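Local coordinates for protein dTDP-4-amino-4,6-dideoxyglucose formyltransferase (Shewanella sp. FDAARGOS_354, PDB 6V2T) that probably transfers a formyl group from a folate cofactor to the sugar amino group of dTDP-4-amino-4,6-dideoxyglucose, a step linked to lipopolysaccharide O-antigen synthesis, at residues V132-I135 and I136-K139; Q179-E182 and M183-L186; A191-F195 and A196-Q200. All blocks are in the same frame, centred on the assembly; numbering follows the deposited sequence.

Contact 1: V132-I135 and I136-K139. With EDO (1,2-ethanediol), chain I.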
loop_
_atom_site.group_PDB
_atom_site.type_symbol
_atom_site.label_atom_id
_atom_site.label_comp_id
_atom_site.label_asym_id
_atom_site.label_seq_id
_atom_site.Cartn_x
_atom_site.Cartn_y
_atom_site.Cartn_z
ATOM N N VAL B 132 0.105 13.869 -9.981
ATOM C CA VAL B 132 1.223 13.667 -9.027
ATOM C C VAL B 132 1.637 15.044 -8.485
ATOM O O VAL B 132 1.688 15.213 -7.265
ATOM C CB VAL B 132 2.426 12.951 -9.672
ATOM C CG1 VAL B 132 3.599 12.919 -8.726
ATOM C CG2 VAL B 132 2.057 11.550 -10.135
ATOM N N PHE B 133 1.956 15.947 -9.380
ATOM C CA PHE B 133 2.316 17.365 -9.072
ATOM C C PHE B 133 1.140 18.056 -8.365
ATOM O O PHE B 133 1.375 18.685 -7.364
ATOM C CB PHE B 133 2.797 18.064 -10.337
ATOM C CG PHE B 133 4.068 17.445 -10.854
ATOM C CD1 PHE B 133 5.294 17.789 -10.297
ATOM C CD2 PHE B 133 4.035 16.481 -11.850
ATOM C CE1 PHE B 133 6.458 17.181 -10.749
ATOM C CE2 PHE B 133 5.201 15.844 -12.258
ATOM C CZ PHE B 133 6.404 16.231 -11.736
ATOM N N SER B 134 -0.097 17.880 -8.797
ATOM C CA SER B 134 -1.218 18.585 -8.133
ATOM C C SER B 134 -1.328 18.139 -6.666
ATOM O O SER B 134 -1.700 18.990 -5.824
ATOM C CB SER B 134 -2.539 18.430 -8.858
ATOM O OG SER B 134 -2.556 19.249 -10.013
ATOM N N ILE B 135 -1.122 16.848 -6.359
ATOM C CA ILE B 135 -1.371 16.341 -4.982
ATOM C C ILE B 135 -0.437 17.113 -4.054
ATOM O O ILE B 135 -0.834 17.428 -2.933
ATOM C CB ILE B 135 -1.177 14.810 -4.880
ATOM C CG1 ILE B 135 -2.435 14.086 -5.362
ATOM C CG2 ILE B 135 -0.763 14.387 -3.471
ATOM C CD1 ILE B 135 -2.247 12.583 -5.727
ATOM N N ILE B 136 0.768 17.359 -4.531
ATOM C CA ILE B 136 1.839 18.061 -3.800
ATOM C C ILE B 136 1.628 19.576 -3.841
ATOM O O ILE B 136 1.707 20.175 -2.753
ATOM C CB ILE B 136 3.199 17.684 -4.369
ATOM C CG1 ILE B 136 3.486 16.189 -4.178
ATOM C CG2 ILE B 136 4.281 18.536 -3.736
ATOM C CD1 ILE B 136 4.595 15.697 -5.063
ATOM N N ASN B 137 1.419 20.183 -5.021
ATOM C CA ASN B 137 1.490 21.676 -5.122
ATOM C C ASN B 137 0.090 22.305 -5.067
ATOM O O ASN B 137 0.014 23.505 -5.205
ATOM C CB ASN B 137 2.299 22.146 -6.325
ATOM C CG ASN B 137 1.708 21.796 -7.677
ATOM O OD1 ASN B 137 0.485 21.645 -7.867
ATOM N ND2 ASN B 137 2.601 21.723 -8.646
ATOM N N LYS B 138 -0.976 21.509 -4.975
ATOM C CA LYS B 138 -2.369 21.949 -4.717
ATOM C C LYS B 138 -2.937 22.753 -5.883
ATOM O O LYS B 138 -4.100 23.191 -5.750
ATOM C CB LYS B 138 -2.420 22.768 -3.418
ATOM C CG LYS B 138 -1.743 22.112 -2.222
ATOM C CD LYS B 138 -2.196 20.664 -1.952
ATOM C CE LYS B 138 -1.370 19.951 -0.887
ATOM N NZ LYS B 138 -1.899 18.589 -0.647
ATOM N N LYS B 139 -2.222 22.856 -7.010
ATOM C CA LYS B 139 -2.807 23.357 -8.268
ATOM C C LYS B 139 -3.958 22.448 -8.710
ATOM O O LYS B 139 -3.990 21.252 -8.415
ATOM C CB LYS B 139 -1.707 23.500 -9.316
ATOM C CG LYS B 139 -0.672 24.586 -9.029
ATOM C CD LYS B 139 0.378 24.641 -10.086
ATOM C CE LYS B 139 1.573 25.506 -9.782
ATOM N NZ LYS B 139 1.161 26.905 -9.549
HETATM C C1 EDO I . -5.785 17.518 -1.086
HETATM O O1 EDO I . -4.531 17.118 -1.636
HETATM C C2 EDO I . -5.681 18.932 -0.680
HETATM O O2 EDO I . -4.504 19.142 0.107
#

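Contact 2: Q179-E182 and M183-L186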
loop_
_atom_site.group_PDB
_atom_site.type_symbol
_atom_site.label_atom_id
_atom_site.label_comp_id
_atom_site.label_asym_id
_atom_site.label_seq_id
_atom_site.Cartn_x
_atom_site.Cartn_y
_atom_site.Cartn_z
ATOM N N GLN B 179 -9.730 10.063 -15.474
ATOM C CA GLN B 179 -10.102 9.174 -16.609
ATOM C C GLN B 179 -11.623 9.209 -16.782
ATOM O O GLN B 179 -12.071 9.270 -17.951
ATOM C CB GLN B 179 -9.639 7.723 -16.437
ATOM C CG GLN B 179 -8.135 7.496 -16.545
ATOM C CD GLN B 179 -7.786 6.025 -16.376
ATOM O OE1 GLN B 179 -7.933 5.420 -15.298
ATOM N NE2 GLN B 179 -7.282 5.436 -17.441
ATOM N N GLN B 180 -12.388 9.222 -15.686
ATOM C CA GLN B 180 -13.881 9.251 -15.767
ATOM C C GLN B 180 -14.339 10.564 -16.422
ATOM O O GLN B 180 -15.242 10.531 -17.276
ATOM C CB GLN B 180 -14.536 9.108 -14.394
ATOM C CG GLN B 180 -16.045 8.914 -14.490
ATOM C CD GLN B 180 -16.439 7.791 -15.427
ATOM O OE1 GLN B 180 -16.051 6.631 -15.238
ATOM N NE2 GLN B 180 -17.185 8.133 -16.469
ATOM N N THR B 181 -13.745 11.676 -16.003
ATOM C CA THR B 181 -14.015 13.030 -16.531
ATOM C C THR B 181 -13.624 13.115 -18.009
ATOM O O THR B 181 -14.357 13.819 -18.737
ATOM C CB THR B 181 -13.349 14.085 -15.644
ATOM O OG1 THR B 181 -14.287 14.244 -14.586
ATOM C CG2 THR B 181 -13.112 15.405 -16.334
ATOM N N GLU B 182 -12.493 12.517 -18.417
ATOM C CA GLU B 182 -12.071 12.443 -19.825
ATOM C C GLU B 182 -13.158 11.710 -20.610
ATOM O O GLU B 182 -13.482 12.144 -21.719
ATOM C CB GLU B 182 -10.763 11.691 -20.080
ATOM C CG GLU B 182 -9.508 12.318 -19.509
ATOM C CD GLU B 182 -8.254 11.578 -19.962
ATOM O OE1 GLU B 182 -8.212 10.316 -19.807
ATOM O OE2 GLU B 182 -7.345 12.243 -20.532
ATOM N N MET B 183 -13.693 10.622 -20.050
ATOM C CA MET B 183 -14.749 9.841 -20.746
ATOM C C MET B 183 -16.036 10.657 -20.827
ATOM O O MET B 183 -16.624 10.658 -21.909
ATOM C CB MET B 183 -14.963 8.508 -20.040
ATOM C CG MET B 183 -13.791 7.593 -20.283
ATOM S SD MET B 183 -14.039 5.908 -19.642
ATOM C CE MET B 183 -14.406 6.221 -17.919
ATOM N N ASP B 184 -16.414 11.358 -19.755
ATOM C CA ASP B 184 -17.584 12.262 -19.726
ATOM C C ASP B 184 -17.431 13.334 -20.814
ATOM O O ASP B 184 -18.386 13.536 -21.559
ATOM C CB ASP B 184 -17.775 12.932 -18.362
ATOM C CG ASP B 184 -18.214 12.036 -17.210
ATOM O OD1 ASP B 184 -18.524 10.855 -17.458
ATOM O OD2 ASP B 184 -18.176 12.533 -16.058
ATOM N N LEU B 185 -16.271 14.020 -20.897
ATOM C CA LEU B 185 -16.035 15.065 -21.930
ATOM C C LEU B 185 -16.170 14.489 -23.337
ATOM O O LEU B 185 -16.802 15.148 -24.209
ATOM C CB LEU B 185 -14.642 15.687 -21.744
ATOM C CG LEU B 185 -14.506 16.647 -20.579
ATOM C CD1 LEU B 185 -13.039 17.008 -20.370
ATOM C CD2 LEU B 185 -15.322 17.925 -20.797
ATOM N N LEU B 186 -15.596 13.323 -23.596
ATOM C CA LEU B 186 -15.682 12.714 -24.936
ATOM C C LEU B 186 -17.141 12.352 -25.268
ATOM O O LEU B 186 -17.568 12.585 -26.401
ATOM C CB LEU B 186 -14.727 11.527 -24.994
ATOM C CG LEU B 186 -13.264 11.946 -25.107
ATOM C CD1 LEU B 186 -12.318 10.780 -24.903
ATOM C CD2 LEU B 186 -13.022 12.595 -26.461
#

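Contact 3: A191-F195 and A196-Q200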
loop_
_atom_site.group_PDB
_atom_site.type_symbol
_atom_site.label_atom_id
_atom_site.label_comp_id
_atom_site.label_asym_id
_atom_site.label_seq_id
_atom_site.Cartn_x
_atom_site.Cartn_y
_atom_site.Cartn_z
ATOM N N ALA B 191 -18.176 14.417 -31.091
ATOM C CA ALA B 191 -18.780 14.922 -32.347
ATOM C C ALA B 191 -18.418 16.404 -32.511
ATOM O O ALA B 191 -18.011 16.789 -33.621
ATOM C CB ALA B 191 -20.290 14.738 -32.341
ATOM N N ASP B 192 -18.579 17.172 -31.438
ATOM C CA ASP B 192 -18.304 18.628 -31.378
ATOM C C ASP B 192 -16.866 18.891 -31.833
ATOM O O ASP B 192 -16.682 19.817 -32.628
ATOM C CB ASP B 192 -18.513 19.191 -29.978
ATOM C CG ASP B 192 -19.959 19.326 -29.549
ATOM O OD1 ASP B 192 -20.828 19.368 -30.429
ATOM O OD2 ASP B 192 -20.186 19.417 -28.326
ATOM N N LEU B 193 -15.907 18.099 -31.354
ATOM C CA LEU B 193 -14.461 18.224 -31.693
ATOM C C LEU B 193 -14.273 17.989 -33.178
ATOM O O LEU B 193 -13.591 18.789 -33.881
ATOM C CB LEU B 193 -13.642 17.161 -30.948
ATOM C CG LEU B 193 -13.477 17.386 -29.459
ATOM C CD1 LEU B 193 -12.603 16.283 -28.851
ATOM C CD2 LEU B 193 -12.908 18.780 -29.205
ATOM N N VAL B 194 -14.825 16.880 -33.645
ATOM C CA VAL B 194 -14.721 16.490 -35.067
ATOM C C VAL B 194 -15.279 17.608 -35.958
ATOM O O VAL B 194 -14.614 17.879 -36.958
ATOM C CB VAL B 194 -15.421 15.145 -35.336
ATOM C CG1 VAL B 194 -15.427 14.841 -36.816
ATOM C CG2 VAL B 194 -14.796 14.008 -34.540
ATOM N N PHE B 195 -16.426 18.224 -35.614
ATOM C CA PHE B 195 -17.191 19.147 -36.513
ATOM C C PHE B 195 -16.933 20.618 -36.143
ATOM O O PHE B 195 -17.650 21.493 -36.651
ATOM C CB PHE B 195 -18.693 18.816 -36.477
ATOM C CG PHE B 195 -19.003 17.430 -36.977
ATOM C CD1 PHE B 195 -18.437 16.960 -38.147
ATOM C CD2 PHE B 195 -19.818 16.576 -36.243
ATOM C CE1 PHE B 195 -18.694 15.674 -38.603
ATOM C CE2 PHE B 195 -20.047 15.281 -36.678
ATOM C CZ PHE B 195 -19.504 14.835 -37.861
ATOM N N ALA B 196 -15.931 20.865 -35.287
ATOM C CA ALA B 196 -15.469 22.195 -34.832
ATOM C C ALA B 196 -16.624 23.000 -34.245
ATOM O O ALA B 196 -16.661 24.244 -34.398
ATOM C CB ALA B 196 -14.798 22.933 -35.950
ATOM N N ASN B 197 -17.516 22.320 -33.538
ATOM C CA ASN B 197 -18.574 22.987 -32.760
ATOM C C ASN B 197 -17.985 23.339 -31.397
ATOM O O ASN B 197 -18.303 22.645 -30.411
ATOM C CB ASN B 197 -19.815 22.108 -32.674
ATOM C CG ASN B 197 -20.955 22.842 -32.029
ATOM O OD1 ASN B 197 -20.945 24.069 -31.973
ATOM N ND2 ASN B 197 -21.898 22.083 -31.487
ATOM N N TYR B 198 -17.129 24.364 -31.351
ATOM C CA TYR B 198 -16.401 24.782 -30.133
ATOM C C TYR B 198 -15.891 26.211 -30.306
ATOM O O TYR B 198 -15.924 26.734 -31.437
ATOM C CB TYR B 198 -15.269 23.797 -29.807
ATOM C CG TYR B 198 -14.252 23.535 -30.887
ATOM C CD1 TYR B 198 -13.396 24.537 -31.335
ATOM C CD2 TYR B 198 -14.065 22.259 -31.407
ATOM C CE1 TYR B 198 -12.447 24.287 -32.309
ATOM C CE2 TYR B 198 -13.113 21.998 -32.379
ATOM C CZ TYR B 198 -12.300 23.019 -32.840
ATOM O OH TYR B 198 -11.346 22.751 -33.789
ATOM N N GLN B 199 -15.497 26.809 -29.183
ATOM C CA GLN B 199 -14.830 28.120 -29.107
ATOM C C GLN B 199 -13.415 27.887 -28.561
ATOM O O GLN B 199 -13.225 26.926 -27.795
ATOM C CB GLN B 199 -15.668 29.102 -28.292
ATOM C CG GLN B 199 -16.959 29.526 -28.976
ATOM C CD GLN B 199 -17.793 30.387 -28.066
ATOM O OE1 GLN B 199 -17.963 30.064 -26.901
ATOM N NE2 GLN B 199 -18.307 31.498 -28.579
ATOM N N GLN B 200 -12.474 28.692 -29.043
ATOM C CA GLN B 200 -11.009 28.455 -29.013
ATOM C C GLN B 200 -10.276 29.756 -28.726
ATOM O O GLN B 200 -9.198 29.956 -29.361
ATOM C CB GLN B 200 -10.496 27.865 -30.339
ATOM C CG GLN B 200 -10.299 28.855 -31.488
ATOM C CD GLN B 200 -9.995 28.201 -32.816
ATOM O OE1 GLN B 200 -10.766 27.387 -33.345
ATOM N NE2 GLN B 200 -8.866 28.591 -33.392
#

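Contact 1: V132-I135 and I136-K139
Phe133 O takes Asn137 N at 2.8 Å and Ser134 O takes Lys138 N at 2.8 Å, the closing backbone bonds of helix 130-137, before Lys138 turns to positive phi and ends the helical path. The bond from Asn137 N runs almost straight along the Phe133 carbonyl. Asn137 CG stands between its own backbone N and carbonyl carbon (chi1 65°), which swings the amide back over the last turn. From there Asn137 OD1 accepts Lys139 N at 3.1 Å, forming an Asx turn, while Asn137 ND2 is held by Asn125. Ser134 OG donates to Lys139 O at 2.9 Å, reaching that carbonyl from above its plane, 58° out of it. The hydroxyl also meets Asn125 ND2, so Asn125 grips Ser134 and Asn137 together, through its ND2 and OD1. Lys138 starts away from the helix, but its chain bends at chi2 (-51°) and runs back along the outside of the turn. Its NZ thereby lands on Ile135 O at 2.8 Å, nearly in line with that C=O, and binds a 1,2-ethanediol, probably from the crystallisation liquor, through O2 at 2.8 Å and through O1. A salt bridge to Asp234 adds an acidic partner to the ammonium. Ile136 lays CG1 and CD1 against the Val132 carbonyl oxygen, and its side chain touches Leu218 of helix 212-219. The whole is the C-terminal end of a short helix, finished by a positive-phi residue, an Asx turn and a lysine folded back on a last-turn carbonyl. Trp128 and Phe129 just before this helix and Gln131 in its first turn line the sugar-nucleotide pocket, and the Val132 side chain lies about 5 Å from the bound dTDP-4-amino-4,6-dideoxyglucose.

Contact 2: Q179-E182 and M183-L186
Gln180 reaches forward along the outer side of helix 171-194 to Met183 and Asp184, one turn on. From CB its CG leaves trans to the backbone N (chi1 -171°), and a bend at chi2 (52°) then turns the amide along the helix. CD comes 3.6 Å from Met183 CE, and OE1 approaches the same methyl carbon at 3.2 Å, a van der Waals contact where the two side chains meet at about a right angle. NE2 makes the polar link, donating to Asp184 OD1 at 3.2 Å with an N-H...O angle of 159°. The acceptor lies in the amide plane of Gln180, whereas the donor comes from above the carboxylate plane. Beneath this i to i+4 pair run regular helical bonds, such as Asp184 N to Gln180 O at 2.9 Å. Facing the rest of the fold, Thr181 and Leu185 pack on strands 141-147 and 157-163, and Met183 and Leu186 on Phe38 of helix 33-45. Glu182 OE2 is hydrogen-bonded to His99 NE2, a second-shell link to the sugar-nucleotide pocket. The helix thus packs on strands 113-118, 141-147 and 157-163 of the sheet and against helix 33-45.

Contact 3: A191-F195 and A196-Q200
Asp192 and Asn197 close the C-terminal end of helix 171-194 in a Schellman motif. Its backbone bonds come first. Asn197 N donates to Asp192 O at 2.8 Å, the six-residue link, and inside it Ala196 N makes a weak bond to Leu193 O at 3.4 Å. Ala196 between them has the positive phi (55°) that lets the chain reverse. The next step is an inverse gamma turn centred on Asn197, with a weak bond from Tyr198 N to Ala196 O at 3.1 Å.

Polar side chains repeat the backbone link. Asp192 and Asn197 lie side by side and point the same way, with carboxylate and amide planes almost perpendicular (89°). Asn197 ND2 gives a bond to Asp192 OD1 at 3.1 Å, coming from above the carboxylate plane, and the other oxygen, OD2, is held by His189 within the helix.

Apolar and aromatic contacts lie on the inner flank. With chi1 at 56°, Tyr198 CG is tucked over its own backbone, which turns the ring toward Leu193 and leaves CD2 4.3 Å from Leu193 CD2. Both side chains touch Phe159 of strand 157-163, so the chain leaving the helix is laid against the sheet.

Arg113, where strand 113-118 begins, gathers the carbonyls of Leu193 and Val194 together with the Tyr198 hydroxyl, binding helix end and loop to the sheet at one guanidinium group. At the ring edge, near its plane, Leu193 O sits 3.6 Å from Tyr198 CE2.

Overall arrangement
All three contacts are local and follow one another along the chain, so none closes a long loop, nests in another or crosses it. Contact 1 ends helix 130-137 just ahead of strand 141-147, on the side of the fold where helices 212-219 and 229-238 pack. Strand 157-163 then leads to helix 171-194, whose middle carries contact 2 and whose C-terminal end carries contact 3; their nearest atoms are about 4 Å apart without touching. Contacts 1 and 3 are the most distant, with centres 30 Å apart. Beyond contact 3 the chain runs to strand 209-210, which pairs with strand 126-127, shortly before the helix of contact 1.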